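Local coordinates for protein inorganic pyrophosphatase (PDB 6LL8) that probably hydrolyses diphosphate to two phosphates, as a family II, metal-dependent inorganic pyrophosphatase of a cold-adapted bacterium, at residues A[13-18]-A[71-76]; A[92-97]-A[115-120]; A[143-148]-A[162-167]; A[153-158]-A[294-299]. All blocks are in the same frame, centred on the assembly; numbering follows the deposited sequence. Where two conformers were deposited one is given.

Contact 1 of 4, residues A[13-18]-A[71-76]; sequences DSDSIC and IVDHSE. With MG (magnesium ion), chain C; MG (magnesium ion), chain D; MG (magnesium ion), chain F; 2PN (imidodiphosphoric acid), chain I.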
loop_
_atom_site.group_PDB
_atom_site.type_symbol
_atom_site.label_atom_id
_atom_site.label_comp_id
_atom_site.label_asym_id
_atom_site.label_seq_id
_atom_site.Cartn_x
_atom_site.Cartn_y
_atom_site.Cartn_z
ATOM N N ASP A 13 -2.963 -4.150 -0.511
ATOM C CA ASP A 13 -1.702 -4.685 -1.030
ATOM C C ASP A 13 -1.141 -5.709 -0.053
ATOM O O ASP A 13 -1.769 -6.054 0.962
ATOM C CB ASP A 13 -0.760 -3.554 -1.337
ATOM C CG ASP A 13 -0.503 -2.624 -0.156
ATOM O OD1 ASP A 13 -0.838 -2.963 1.002
ATOM O OD2 ASP A 13 0.045 -1.514 -0.367
ATOM N N SER A 14 0.034 -6.216 -0.345
ATOM C CA SER A 14 0.628 -7.277 0.470
ATOM C C SER A 14 0.830 -6.798 1.902
ATOM O O SER A 14 0.636 -7.600 2.831
ATOM C CB SER A 14 1.889 -7.806 -0.153
ATOM O OG SER A 14 1.614 -8.379 -1.402
ATOM N N ASP A 15 1.294 -5.592 2.120
ATOM C CA ASP A 15 1.476 -5.116 3.492
ATOM C C ASP A 15 0.162 -5.140 4.249
ATOM O O ASP A 15 0.105 -5.615 5.393
ATOM C CB ASP A 15 2.066 -3.712 3.451
ATOM C CG ASP A 15 2.620 -3.131 4.724
ATOM O OD1 ASP A 15 2.978 -3.942 5.628
ATOM O OD2 ASP A 15 2.778 -1.890 4.804
ATOM N N SER A 16 -0.907 -4.664 3.646
ATOM C CA SER A 16 -2.225 -4.643 4.291
ATOM C C SER A 16 -2.729 -6.057 4.569
ATOM O O SER A 16 -3.397 -6.264 5.589
ATOM C CB SER A 16 -3.224 -3.872 3.452
ATOM O OG SER A 16 -3.152 -2.472 3.660
ATOM N N ILE A 17 -2.545 -6.991 3.657
ATOM C CA ILE A 17 -3.050 -8.375 3.829
ATOM C C ILE A 17 -2.169 -9.108 4.820
ATOM O O ILE A 17 -2.647 -9.709 5.799
ATOM C CB ILE A 17 -3.135 -9.097 2.480
ATOM C CG1 ILE A 17 -4.153 -8.413 1.573
ATOM C CG2 ILE A 17 -3.400 -10.571 2.676
ATOM C CD1 ILE A 17 -5.592 -8.431 2.050
ATOM N N CYS A 18 -0.876 -9.136 4.553
ATOM C CA CYS A 18 0.067 -9.893 5.393
ATOM C C CYS A 18 0.126 -9.296 6.778
ATOM O O CYS A 18 0.259 -10.029 7.761
ATOM C CB CYS A 18 1.441 -9.953 4.741
ATOM S SG CYS A 18 1.410 -10.816 3.131
ATOM N N ILE A 71 -6.605 -0.839 12.634
ATOM C CA ILE A 71 -6.292 -0.371 11.275
ATOM C C ILE A 71 -4.821 -0.673 10.987
ATOM O O ILE A 71 -3.959 -0.408 11.810
ATOM C CB ILE A 71 -6.578 1.127 11.159
ATOM C CG1 ILE A 71 -8.055 1.456 11.388
ATOM C CG2 ILE A 71 -6.049 1.710 9.850
ATOM C CD1 ILE A 71 -8.981 1.078 10.292
ATOM N N VAL A 72 -4.546 -1.135 9.776
ATOM C CA VAL A 72 -3.178 -1.409 9.284
ATOM C C VAL A 72 -2.940 -0.571 8.035
ATOM O O VAL A 72 -3.758 -0.565 7.120
ATOM C CB VAL A 72 -3.023 -2.912 8.994
ATOM C CG1 VAL A 72 -1.633 -3.252 8.508
ATOM C CG2 VAL A 72 -3.380 -3.754 10.198
ATOM N N ASP A 73 -1.767 0.051 7.968
ATOM C CA ASP A 73 -1.187 0.508 6.687
ATOM C C ASP A 73 -1.914 1.716 6.092
ATOM O O ASP A 73 -1.724 1.970 4.895
ATOM C CB ASP A 73 -1.073 -0.653 5.711
ATOM C CG ASP A 73 -0.259 -0.479 4.469
ATOM O OD1 ASP A 73 0.866 0.103 4.531
ATOM O OD2 ASP A 73 -0.727 -0.994 3.444
ATOM N N HIS A 74 -2.628 2.488 6.889
ATOM C CA HIS A 74 -3.129 3.823 6.515
ATOM C C HIS A 74 -3.703 4.509 7.744
ATOM O O HIS A 74 -3.939 3.835 8.749
ATOM C CB HIS A 74 -4.197 3.734 5.418
ATOM C CG HIS A 74 -5.502 3.259 5.909
ATOM N ND1 HIS A 74 -6.525 4.145 6.216
ATOM C CD2 HIS A 74 -5.930 2.005 6.131
ATOM C CE1 HIS A 74 -7.537 3.383 6.637
ATOM N NE2 HIS A 74 -7.245 2.083 6.582
ATOM N N SER A 75 -4.054 5.788 7.611
ATOM C CA SER A 75 -4.872 6.452 8.632
ATOM C C SER A 75 -5.861 7.430 8.000
ATOM O O SER A 75 -6.074 8.527 8.540
ATOM C CB SER A 75 -4.040 7.081 9.709
ATOM O OG SER A 75 -3.125 8.042 9.202
ATOM N N GLU A 76 -6.498 7.003 6.909
ATOM C CA GLU A 76 -7.345 7.873 6.072
ATOM C C GLU A 76 -8.799 7.429 6.063
ATOM O O GLU A 76 -9.086 6.251 5.846
ATOM C CB GLU A 76 -6.883 7.802 4.609
ATOM C CG GLU A 76 -5.442 8.198 4.373
ATOM C CD GLU A 76 -5.081 9.645 4.620
ATOM O OE1 GLU A 76 -5.923 10.521 4.445
ATOM O OE2 GLU A 76 -3.934 9.875 5.010
HETATM MG MG MG C . -0.227 -0.725 1.527
HETATM MG MG MG D . 2.656 -0.310 3.414
HETATM MG MG MG F . 2.453 -1.645 -0.077
HETATM P P1 2PN I . 1.931 1.406 0.842
HETATM O O1 2PN I . 0.466 1.071 1.109
HETATM O O2 2PN I . 2.498 0.620 -0.310
HETATM O O3 2PN I . 2.759 1.264 2.106
HETATM N N1 2PN I . 1.979 2.999 0.431
HETATM P P2 2PN I . 2.281 3.835 -0.959
HETATM O O4 2PN I . 1.095 4.785 -1.094
HETATM O O5 2PN I . 2.325 2.850 -2.107
HETATM O O6 2PN I . 3.582 4.578 -0.772
HETATM O O HOH W 1 2.558 -4.051 -0.143
HETATM O O HOH W 2 3.044 -1.284 -2.353
#

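Contact 2 of 4, residues A[92-97]-A[115-120]; sequences IVDHHK and GCSNTV. Unlike the reference sequence in segment 115-120: Ser117 (reference Arg). With MG (magnesium ion), chain D; 2PN (imidodiphosphoric acid), chain I.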
loop_
_atom_site.group_PDB
_atom_site.type_symbol
_atom_site.label_atom_id
_atom_site.label_comp_id
_atom_site.label_asym_id
_atom_site.label_seq_id
_atom_site.Cartn_x
_atom_site.Cartn_y
_atom_site.Cartn_z
ATOM N N ILE A 92 -3.976 1.640 15.421
ATOM C CA ILE A 92 -3.447 1.883 14.069
ATOM C C ILE A 92 -1.995 1.444 14.101
ATOM O O ILE A 92 -1.239 1.921 14.970
ATOM C CB ILE A 92 -3.539 3.344 13.632
ATOM C CG1 ILE A 92 -4.995 3.842 13.705
ATOM C CG2 ILE A 92 -2.956 3.523 12.240
ATOM C CD1 ILE A 92 -5.136 5.326 13.456
ATOM N N VAL A 93 -1.585 0.622 13.155
ATOM C CA VAL A 93 -0.155 0.329 12.904
ATOM C C VAL A 93 0.118 0.737 11.474
ATOM O O VAL A 93 -0.574 0.282 10.554
ATOM C CB VAL A 93 0.212 -1.133 13.210
ATOM C CG1 VAL A 93 -0.622 -2.156 12.459
ATOM C CG2 VAL A 93 1.691 -1.337 12.968
ATOM N N ASP A 94 1.105 1.615 11.265
ATOM C CA ASP A 94 1.232 2.239 9.936
ATOM C C ASP A 94 2.581 2.897 9.785
ATOM O O ASP A 94 3.364 3.010 10.730
ATOM C CB ASP A 94 0.090 3.238 9.722
ATOM C CG ASP A 94 -0.049 3.753 8.306
ATOM O OD1 ASP A 94 0.394 3.025 7.366
ATOM O OD2 ASP A 94 -0.601 4.845 8.132
ATOM N N HIS A 95 2.812 3.406 8.581
ATOM C CA HIS A 95 4.040 4.103 8.153
ATOM C C HIS A 95 3.719 5.203 7.135
ATOM O O HIS A 95 4.583 5.575 6.355
ATOM C CB HIS A 95 5.064 3.099 7.631
ATOM C CG HIS A 95 4.683 2.334 6.395
ATOM N ND1 HIS A 95 5.606 2.103 5.406
ATOM C CD2 HIS A 95 3.558 1.685 6.008
ATOM C CE1 HIS A 95 5.023 1.343 4.472
ATOM N NE2 HIS A 95 3.780 1.061 4.794
ATOM N N HIS A 96 2.487 5.706 7.147
ATOM C CA HIS A 96 2.047 6.824 6.298
ATOM C C HIS A 96 1.947 8.116 7.095
ATOM O O HIS A 96 2.012 8.105 8.337
ATOM C CB HIS A 96 0.685 6.523 5.649
ATOM C CG HIS A 96 0.752 5.470 4.595
ATOM N ND1 HIS A 96 0.687 4.103 4.881
ATOM C CD2 HIS A 96 0.875 5.558 3.242
ATOM C CE1 HIS A 96 0.793 3.431 3.733
ATOM N NE2 HIS A 96 0.892 4.291 2.718
ATOM N N LYS A 97 1.726 9.210 6.387
ATOM C CA LYS A 97 1.303 10.465 6.992
ATOM C C LYS A 97 0.099 10.237 7.886
ATOM O O LYS A 97 -0.649 9.260 7.727
ATOM C CB LYS A 97 0.958 11.450 5.882
ATOM C CG LYS A 97 -0.341 11.180 5.139
ATOM C CD LYS A 97 -0.503 12.128 3.959
ATOM C CE LYS A 97 -1.726 11.881 3.115
ATOM N NZ LYS A 97 -2.989 12.150 3.837
ATOM N N GLY A 115 9.907 1.689 6.139
ATOM C CA GLY A 115 9.557 1.169 4.814
ATOM C C GLY A 115 8.323 0.318 4.725
ATOM O O GLY A 115 7.812 0.186 3.627
ATOM N N CYS A 116 7.838 -0.254 5.815
ATOM C CA CYS A 116 6.736 -1.223 5.724
ATOM C C CYS A 116 5.986 -1.304 7.049
ATOM O O CYS A 116 6.638 -1.332 8.105
ATOM C CB CYS A 116 7.295 -2.564 5.308
ATOM S SG CYS A 116 6.033 -3.817 5.035
ATOM N N SER A 117 4.661 -1.428 7.007
ATOM C CA SER A 117 3.914 -1.631 8.253
ATOM C C SER A 117 4.383 -2.891 8.955
ATOM O O SER A 117 4.384 -2.951 10.197
ATOM C CB SER A 117 2.425 -1.743 8.007
ATOM O OG SER A 117 1.862 -0.594 7.420
ATOM N N ASN A 118 4.743 -3.924 8.218
ATOM C CA ASN A 118 5.165 -5.202 8.825
ATOM C C ASN A 118 6.481 -5.052 9.571
ATOM O O ASN A 118 6.717 -5.870 10.477
ATOM C CB ASN A 118 5.190 -6.346 7.807
ATOM C CG ASN A 118 3.836 -6.987 7.609
ATOM O OD1 ASN A 118 3.500 -7.899 8.376
ATOM N ND2 ASN A 118 3.017 -6.482 6.692
ATOM N N THR A 119 7.300 -4.059 9.254
ATOM C CA THR A 119 8.501 -3.760 10.079
ATOM C C THR A 119 8.046 -3.354 11.474
ATOM O O THR A 119 8.650 -3.766 12.494
ATOM C CB THR A 119 9.363 -2.719 9.395
ATOM O OG1 THR A 119 9.752 -3.277 8.141
ATOM C CG2 THR A 119 10.568 -2.318 10.207
ATOM N N VAL A 120 7.015 -2.523 11.543
ATOM C CA VAL A 120 6.469 -2.079 12.844
ATOM C C VAL A 120 5.789 -3.263 13.542
ATOM O O VAL A 120 5.927 -3.433 14.756
ATOM C CB VAL A 120 5.509 -0.903 12.658
ATOM C CG1 VAL A 120 5.105 -0.367 14.033
ATOM C CG2 VAL A 120 6.120 0.200 11.820
HETATM MG MG MG D . 2.656 -0.310 3.414
HETATM P P1 2PN I . 1.931 1.406 0.842
HETATM O O1 2PN I . 0.466 1.071 1.109
HETATM O O2 2PN I . 2.498 0.620 -0.310
HETATM O O3 2PN I . 2.759 1.264 2.106
HETATM N N1 2PN I . 1.979 2.999 0.431
HETATM P P2 2PN I . 2.281 3.835 -0.959
HETATM O O4 2PN I . 1.095 4.785 -1.094
HETATM O O5 2PN I . 2.325 2.850 -2.107
HETATM O O6 2PN I . 3.582 4.578 -0.772
#

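Contact 3 of 4, residues A[143-148]-A[162-167]; sequences AILSDT and RCVEAL. With MG (magnesium ion), chain D; MG (magnesium ion), chain F; 2PN (imidodiphosphoric acid), chain I.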
loop_
_atom_site.group_PDB
_atom_site.type_symbol
_atom_site.label_atom_id
_atom_site.label_comp_id
_atom_site.label_asym_id
_atom_site.label_seq_id
_atom_site.Cartn_x
_atom_site.Cartn_y
_atom_site.Cartn_z
ATOM N N ALA A 143 6.192 -8.940 2.529
ATOM C CA ALA A 143 5.570 -7.611 2.555
ATOM C C ALA A 143 6.624 -6.508 2.616
ATOM O O ALA A 143 6.493 -5.483 1.915
ATOM C CB ALA A 143 4.633 -7.490 3.724
ATOM N N ILE A 144 7.676 -6.690 3.412
ATOM C CA ILE A 144 8.693 -5.634 3.563
ATOM C C ILE A 144 9.493 -5.528 2.266
ATOM O O ILE A 144 9.815 -4.417 1.839
ATOM C CB ILE A 144 9.580 -5.899 4.790
ATOM C CG1 ILE A 144 8.772 -5.992 6.088
ATOM C CG2 ILE A 144 10.648 -4.808 4.886
ATOM C CD1 ILE A 144 9.504 -6.639 7.216
ATOM N N LEU A 145 9.843 -6.651 1.658
ATOM C CA LEU A 145 10.539 -6.626 0.357
ATOM C C LEU A 145 9.698 -5.908 -0.685
ATOM O O LEU A 145 10.238 -5.212 -1.555
ATOM C CB LEU A 145 10.843 -8.053 -0.077
ATOM C CG LEU A 145 11.971 -8.733 0.680
ATOM C CD1 LEU A 145 11.882 -10.232 0.443
ATOM C CD2 LEU A 145 13.331 -8.194 0.281
ATOM N N SER A 146 8.382 -6.066 -0.657
ATOM C CA SER A 146 7.480 -5.410 -1.621
ATOM C C SER A 146 7.440 -3.910 -1.349
ATOM O O SER A 146 7.680 -3.108 -2.269
ATOM C CB SER A 146 6.112 -6.033 -1.559
ATOM O OG SER A 146 5.339 -5.500 -2.596
ATOM N N ASP A 147 7.107 -3.531 -0.129
ATOM C CA ASP A 147 6.964 -2.095 0.185
ATOM C C ASP A 147 8.263 -1.330 -0.011
ATOM O O ASP A 147 8.225 -0.176 -0.423
ATOM C CB ASP A 147 6.492 -1.912 1.616
ATOM C CG ASP A 147 5.000 -1.736 1.740
ATOM O OD1 ASP A 147 4.297 -2.309 0.914
ATOM O OD2 ASP A 147 4.517 -1.119 2.726
ATOM N N THR A 148 9.402 -1.950 0.264
ATOM C CA THR A 148 10.684 -1.274 0.113
ATOM C C THR A 148 11.263 -1.443 -1.289
ATOM O O THR A 148 12.354 -0.919 -1.534
ATOM C CB THR A 148 11.706 -1.733 1.129
ATOM O OG1 THR A 148 12.099 -3.078 0.893
ATOM C CG2 THR A 148 11.263 -1.518 2.556
ATOM N N ARG A 162 17.154 -4.904 8.557
ATOM C CA ARG A 162 17.415 -5.822 9.683
ATOM C C ARG A 162 16.206 -6.722 9.901
ATOM O O ARG A 162 16.369 -7.911 10.193
ATOM C CB ARG A 162 17.713 -5.028 10.944
ATOM C CG ARG A 162 19.036 -4.268 10.938
ATOM C CD ARG A 162 19.403 -3.714 12.314
ATOM N NE ARG A 162 18.278 -2.992 12.918
ATOM C CZ ARG A 162 18.125 -1.670 12.959
ATOM N NH1 ARG A 162 19.061 -0.868 12.486
ATOM N NH2 ARG A 162 17.049 -1.148 13.515
ATOM N N CYS A 163 15.006 -6.174 9.754
ATOM C CA CYS A 163 13.796 -6.979 9.931
ATOM C C CYS A 163 13.723 -8.087 8.866
ATOM O O CYS A 163 13.447 -9.243 9.186
ATOM C CB CYS A 163 12.660 -5.979 9.915
ATOM S SG CYS A 163 11.138 -6.756 10.419
ATOM N N VAL A 164 13.961 -7.737 7.608
ATOM C CA VAL A 164 13.948 -8.766 6.536
ATOM C C VAL A 164 14.996 -9.844 6.854
ATOM O O VAL A 164 14.706 -11.030 6.680
ATOM C CB VAL A 164 14.149 -8.151 5.155
ATOM C CG1 VAL A 164 14.537 -9.203 4.121
ATOM C CG2 VAL A 164 12.896 -7.418 4.728
ATOM N N GLU A 165 16.195 -9.437 7.251
ATOM C CA GLU A 165 17.246 -10.441 7.530
ATOM C C GLU A 165 16.776 -11.380 8.646
ATOM O O GLU A 165 16.966 -12.605 8.556
ATOM C CB GLU A 165 18.540 -9.715 7.885
ATOM C CG GLU A 165 19.168 -9.028 6.685
ATOM C CD GLU A 165 20.341 -8.119 6.993
ATOM O OE1 GLU A 165 20.513 -7.761 8.175
ATOM O OE2 GLU A 165 20.998 -7.703 6.014
ATOM N N ALA A 166 16.215 -10.832 9.726
ATOM C CA ALA A 166 15.782 -11.658 10.876
ATOM C C ALA A 166 14.624 -12.568 10.461
ATOM O O ALA A 166 14.592 -13.759 10.791
ATOM C CB ALA A 166 15.367 -10.781 12.018
ATOM N N LEU A 167 13.654 -12.008 9.725
ATOM C CA LEU A 167 12.492 -12.803 9.298
ATOM C C LEU A 167 12.879 -13.877 8.287
ATOM O O LEU A 167 12.299 -14.972 8.330
ATOM C CB LEU A 167 11.404 -11.893 8.727
ATOM C CG LEU A 167 10.770 -10.947 9.726
ATOM C CD1 LEU A 167 9.966 -9.884 8.979
ATOM C CD2 LEU A 167 9.876 -11.668 10.716
HETATM MG MG MG D . 2.656 -0.310 3.414
HETATM MG MG MG F . 2.453 -1.645 -0.077
HETATM P P1 2PN I . 1.931 1.406 0.842
HETATM O O1 2PN I . 0.466 1.071 1.109
HETATM O O2 2PN I . 2.498 0.620 -0.310
HETATM O O3 2PN I . 2.759 1.264 2.106
HETATM N N1 2PN I . 1.979 2.999 0.431
HETATM P P2 2PN I . 2.281 3.835 -0.959
HETATM O O4 2PN I . 1.095 4.785 -1.094
HETATM O O5 2PN I . 2.325 2.850 -2.107
HETATM O O6 2PN I . 3.582 4.578 -0.772
HETATM O O HOH W 2 3.044 -1.284 -2.353
HETATM O O HOH W 1 2.558 -4.051 -0.143
#

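Contact 4 of 4, residues A[153-158]-A[294-299]; sequences SPTCTT and RKKQVV. With 2PN (imidodiphosphoric acid), chain I.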
loop_
_atom_site.group_PDB
_atom_site.type_symbol
_atom_site.label_atom_id
_atom_site.label_comp_id
_atom_site.label_asym_id
_atom_site.label_seq_id
_atom_site.Cartn_x
_atom_site.Cartn_y
_atom_site.Cartn_z
ATOM N N SER A 153 13.568 1.505 -2.538
ATOM C CA SER A 153 12.702 2.665 -2.284
ATOM C C SER A 153 13.358 3.576 -1.263
ATOM O O SER A 153 13.900 3.088 -0.267
ATOM C CB SER A 153 11.355 2.231 -1.802
ATOM O OG SER A 153 10.523 3.363 -1.601
ATOM N N PRO A 154 13.199 4.899 -1.378
ATOM C CA PRO A 154 13.724 5.806 -0.364
ATOM C C PRO A 154 12.992 5.734 0.969
ATOM O O PRO A 154 13.485 6.300 1.926
ATOM C CB PRO A 154 13.600 7.184 -1.003
ATOM C CG PRO A 154 12.482 7.052 -1.946
ATOM C CD PRO A 154 12.606 5.638 -2.496
ATOM N N THR A 155 11.889 4.994 1.044
ATOM C CA THR A 155 11.256 4.728 2.333
ATOM C C THR A 155 12.023 3.697 3.139
ATOM O O THR A 155 11.781 3.556 4.332
ATOM C CB THR A 155 9.814 4.277 2.176
ATOM O OG1 THR A 155 9.837 3.053 1.455
ATOM C CG2 THR A 155 8.974 5.321 1.497
ATOM N N CYS A 156 12.907 2.951 2.514
ATOM C CA CYS A 156 13.614 1.863 3.217
ATOM C C CYS A 156 14.547 2.458 4.266
ATOM O O CYS A 156 15.233 3.449 4.007
ATOM C CB CYS A 156 14.406 1.017 2.232
ATOM S SG CYS A 156 15.031 -0.516 2.932
ATOM N N THR A 157 14.553 1.837 5.437
ATOM C CA THR A 157 15.436 2.203 6.544
ATOM C C THR A 157 16.247 0.987 6.949
ATOM O O THR A 157 15.940 -0.141 6.614
ATOM C CB THR A 157 14.645 2.729 7.746
ATOM O OG1 THR A 157 13.928 1.658 8.353
ATOM C CG2 THR A 157 13.702 3.851 7.364
ATOM N N THR A 158 17.274 1.218 7.757
ATOM C CA THR A 158 18.058 0.125 8.362
ATOM C C THR A 158 17.135 -0.839 9.115
ATOM O O THR A 158 17.343 -2.047 9.068
ATOM C CB THR A 158 19.114 0.694 9.307
ATOM O OG1 THR A 158 19.912 1.613 8.550
ATOM C CG2 THR A 158 19.947 -0.406 9.916
ATOM N N ARG A 294 5.082 6.433 -3.534
ATOM C CA ARG A 294 3.920 7.333 -3.494
ATOM C C ARG A 294 3.890 8.089 -2.172
ATOM O O ARG A 294 3.762 9.327 -2.164
ATOM C CB ARG A 294 2.659 6.519 -3.787
ATOM C CG ARG A 294 1.353 7.306 -3.698
ATOM C CD ARG A 294 0.152 6.552 -4.225
ATOM N NE ARG A 294 0.056 5.246 -3.634
ATOM C CZ ARG A 294 -0.475 4.164 -4.193
ATOM N NH1 ARG A 294 -1.236 4.254 -5.270
ATOM N NH2 ARG A 294 -0.239 2.978 -3.660
ATOM N N LYS A 295 4.023 7.403 -1.036
ATOM C CA LYS A 295 3.880 8.090 0.266
ATOM C C LYS A 295 4.977 9.146 0.469
ATOM O O LYS A 295 4.704 10.129 1.146
ATOM C CB LYS A 295 3.874 7.121 1.458
ATOM C CG LYS A 295 5.216 6.477 1.767
ATOM C CD LYS A 295 5.228 5.651 3.065
ATOM C CE LYS A 295 4.262 4.494 3.101
ATOM N NZ LYS A 295 4.524 3.504 2.023
ATOM N N LYS A 296 6.181 8.948 -0.069
ATOM C CA LYS A 296 7.301 9.846 0.270
ATOM C C LYS A 296 7.581 10.846 -0.831
ATOM O O LYS A 296 7.975 11.978 -0.539
ATOM C CB LYS A 296 8.540 9.034 0.618
ATOM C CG LYS A 296 9.709 9.805 1.153
ATOM C CD LYS A 296 10.821 8.904 1.630
ATOM C CE LYS A 296 12.091 9.625 2.022
ATOM N NZ LYS A 296 11.879 10.530 3.153
ATOM N N GLN A 297 7.411 10.466 -2.087
ATOM C CA GLN A 297 7.860 11.275 -3.229
ATOM C C GLN A 297 6.712 11.861 -4.032
ATOM O O GLN A 297 6.969 12.712 -4.875
ATOM C CB GLN A 297 8.785 10.480 -4.129
ATOM C CG GLN A 297 10.069 10.025 -3.423
ATOM C CD GLN A 297 10.861 9.109 -4.307
ATOM O OE1 GLN A 297 10.483 7.961 -4.560
ATOM N NE2 GLN A 297 11.957 9.614 -4.841
ATOM N N VAL A 298 5.493 11.396 -3.857
ATOM C CA VAL A 298 4.349 11.855 -4.670
ATOM C C VAL A 298 3.375 12.633 -3.800
ATOM O O VAL A 298 3.021 13.772 -4.125
ATOM C CB VAL A 298 3.694 10.670 -5.388
ATOM C CG1 VAL A 298 2.423 11.073 -6.111
ATOM C CG2 VAL A 298 4.661 10.023 -6.359
ATOM N N VAL A 299 2.883 12.019 -2.732
ATOM C CA VAL A 299 1.811 12.610 -1.905
ATOM C C VAL A 299 2.234 13.901 -1.216
ATOM O O VAL A 299 1.442 14.856 -1.221
ATOM C CB VAL A 299 1.262 11.556 -0.968
ATOM C CG1 VAL A 299 0.391 12.124 0.134
ATOM C CG2 VAL A 299 0.472 10.519 -1.757
HETATM P P1 2PN I . 1.931 1.406 0.842
HETATM O O1 2PN I . 0.466 1.071 1.109
HETATM O O2 2PN I . 2.498 0.620 -0.310
HETATM O O3 2PN I . 2.759 1.264 2.106
HETATM N N1 2PN I . 1.979 2.999 0.431
HETATM P P2 2PN I . 2.281 3.835 -0.959
HETATM O O4 2PN I . 1.095 4.785 -1.094
HETATM O O5 2PN I . 2.325 2.850 -2.107
HETATM O O6 2PN I . 3.582 4.578 -0.772
HETATM O O HOH W 3 7.255 2.213 1.865
#

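Contact 1 of 4, residues A[13-18]-A[71-76]
Asp73 and Asp15 bring two carboxylate oxygens, Asp73 OD1 and Asp15 OD2, to 2.8 Å, a spacing that like charges tolerate here because both oxygens bind one magnesium ion. That ion also takes O3 of the imidodiphosphate, and His95 and Asp147 bind it as well. The two carboxylate planes are turned 66° apart. Asp73 divides its oxygens between two metals: OD2 lies 2.0 Å from a second magnesium, which Asp13 grips with both OD1 and OD2; His9 and ligand O1 bind it too. Asp13 OD2 continues to a third magnesium at 2.4 Å, one that also holds ligand O2, two waters and Asp147. The segments meet where strand 68-72 ends and helix 14-29 begins, at the C-terminal edge of the parallel sheet, where the DHH fold gathers its metal-binding aspartates. Asp13 is the N-cap of that helix: with CG between backbone N and carbonyl carbon (chi1 55°), its OD1 accepts from Ser16 N in the first turn at 3.1 Å, nearly along the C-O axis. Ser16 OG donates to Asp73 OD2 at 2.8 Å through the anti lone pair, so this oxygen is held by a hydroxyl as well as a metal, restraining the carboxylate's rotation. Asp15 OD1 is bound by Asn118. One water on the third magnesium accepts from Asp15 N at 3.0 Å.

Contact 2 of 4, residues A[92-97]-A[115-120]
Asp94 at the end of strand 88-94 and Ser117 in the first turn of helix 117-128 bring their CA atoms to 5.0 Å, the closest backbone approach of the two segments. The His95 ring lies against the start of that helix: Cys116 CA and Ser117 N cover one face, both offset toward the rim, while CE1 comes to 3.1 Å from Gly115 O and CD2 to 3.2 Å from Ser117 OG. A chi1 of 64° swings the ring to this side, where its NE2 binds magnesium at 2.2 Å and ND1 donates to Val114 O. Asp94, His95 and His96 form the DHH motif that names the family. Asp94 serves as second shell: its OD1 accepts from His96 ND1 at 2.7 Å, in the ring plane and through the syn lone pair, and from His95 N above the carboxylate plane. His96 NE2 accepts from ligand N1 at 2.8 Å. Val93 CG2 packs on Val120 CG1 at 3.7 Å. Ser117 OG bonds to Asp73, beside strand 68-72, while Val93 touches Leu23 of helix 14-29 and Cys116 touches Ile144 of helix 134-147.

Contact 3 of 4, residues A[143-148]-A[162-167]
Ile144 and Val164 form the tight part of this helix pair, with CG2 of Ile144 only 3.4 Å from CG2 of Val164, closer than usual van der Waals contact. The two branched side chains pass alongside, pointing in opposing senses, where the CA atoms of the same residues also come nearest. At the other end of Ile144, chi2 near 163° brings CD1 against both Cys163 SG at 3.6 Å and Leu167 CD1 at 3.7 Å, the leucine lying nearly perpendicular. Looser is the Leu145 side, where CD2 meets Val164 CG1 at 4.1 Å; Met183 touches Leu145 and Phe176 touches Val164, both from helix 176-187. Arg162 and Glu165 lie on the exposed side of helix 158-171. The short axes run 10.1 Å apart at -148°, an antiparallel pair joining helices 134-147 and 158-171. Thr148 closes the first helix, its N and OG1 reaching Ile144 O from opposite faces of the carbonyl plane. Three residues after Ile144, Asp147 bridges two magnesium ions, OD1 at 2.2 Å from one and OD2 at 2.1 Å from the other: the wholly apolar contact lies on the same helix whose last residue binds the metals, without itself touching them.

Contact 4 of 4, residues A[153-158]-A[294-299]
Thr155 and Lys295 meet by apolar contact, methyl CG2 of the threonine lying 3.9 Å from CG of the lysine and 3.8 Å from CB of Lys296. Van der Waals contacts of carbon with oxygen form a second group: Pro154 CG rests 3.4 Å from Gln297 OE1, and Lys296 runs its CE past the backbone carbonyl of Pro154. Gln297 OE1 is itself held by Leu292 N and Ser293 N. The polar link is indirect, a water bonded to both Thr155 OG1 (2.7 Å) and Lys295 NZ (3.0 Å). The ligand bonds come from the helix start. Arg294 NE meets O4 of the imidodiphosphate almost straight, at 2.8 Å and 174°, and NH2 donates to O5 and also pairs with Asp202. Lys295 offers N and NZ to O6, and its chain, bent at chi3 and chi4, curls so that NZ also reaches O3 at 2.9 Å. Arg294 and the Lys295 ammonium, with one backbone N-H, would counter the ligand's negative charge, consistent with helix 294-307 closing on it chiefly at P2, with NZ also reaching metal-bound P1.

From the N terminus, contact 1 closes a span of 52 residues, joining the start of helix 14-29 to the end of strand 68-72. Contact 2 follows in series, closing a 17-residue loop from the neighbouring strand 88-94 to helix 117-128; Asp15 with Asn118 and Glu76 with Lys97 tie it to contact 1. Contacts 3 and 4 cross, because 153-158 lies between the two segments of contact 3, and Thr148 O probably accepts from Ser153 N there. Contact 4 spans 135 residues and brings helix 294-307 of the DHHA2 domain to the DHH side, where Lys295 packs on His95 and His96. All four converge on the imidodiphosphate, and contacts 1 to 3 share one magnesium ion.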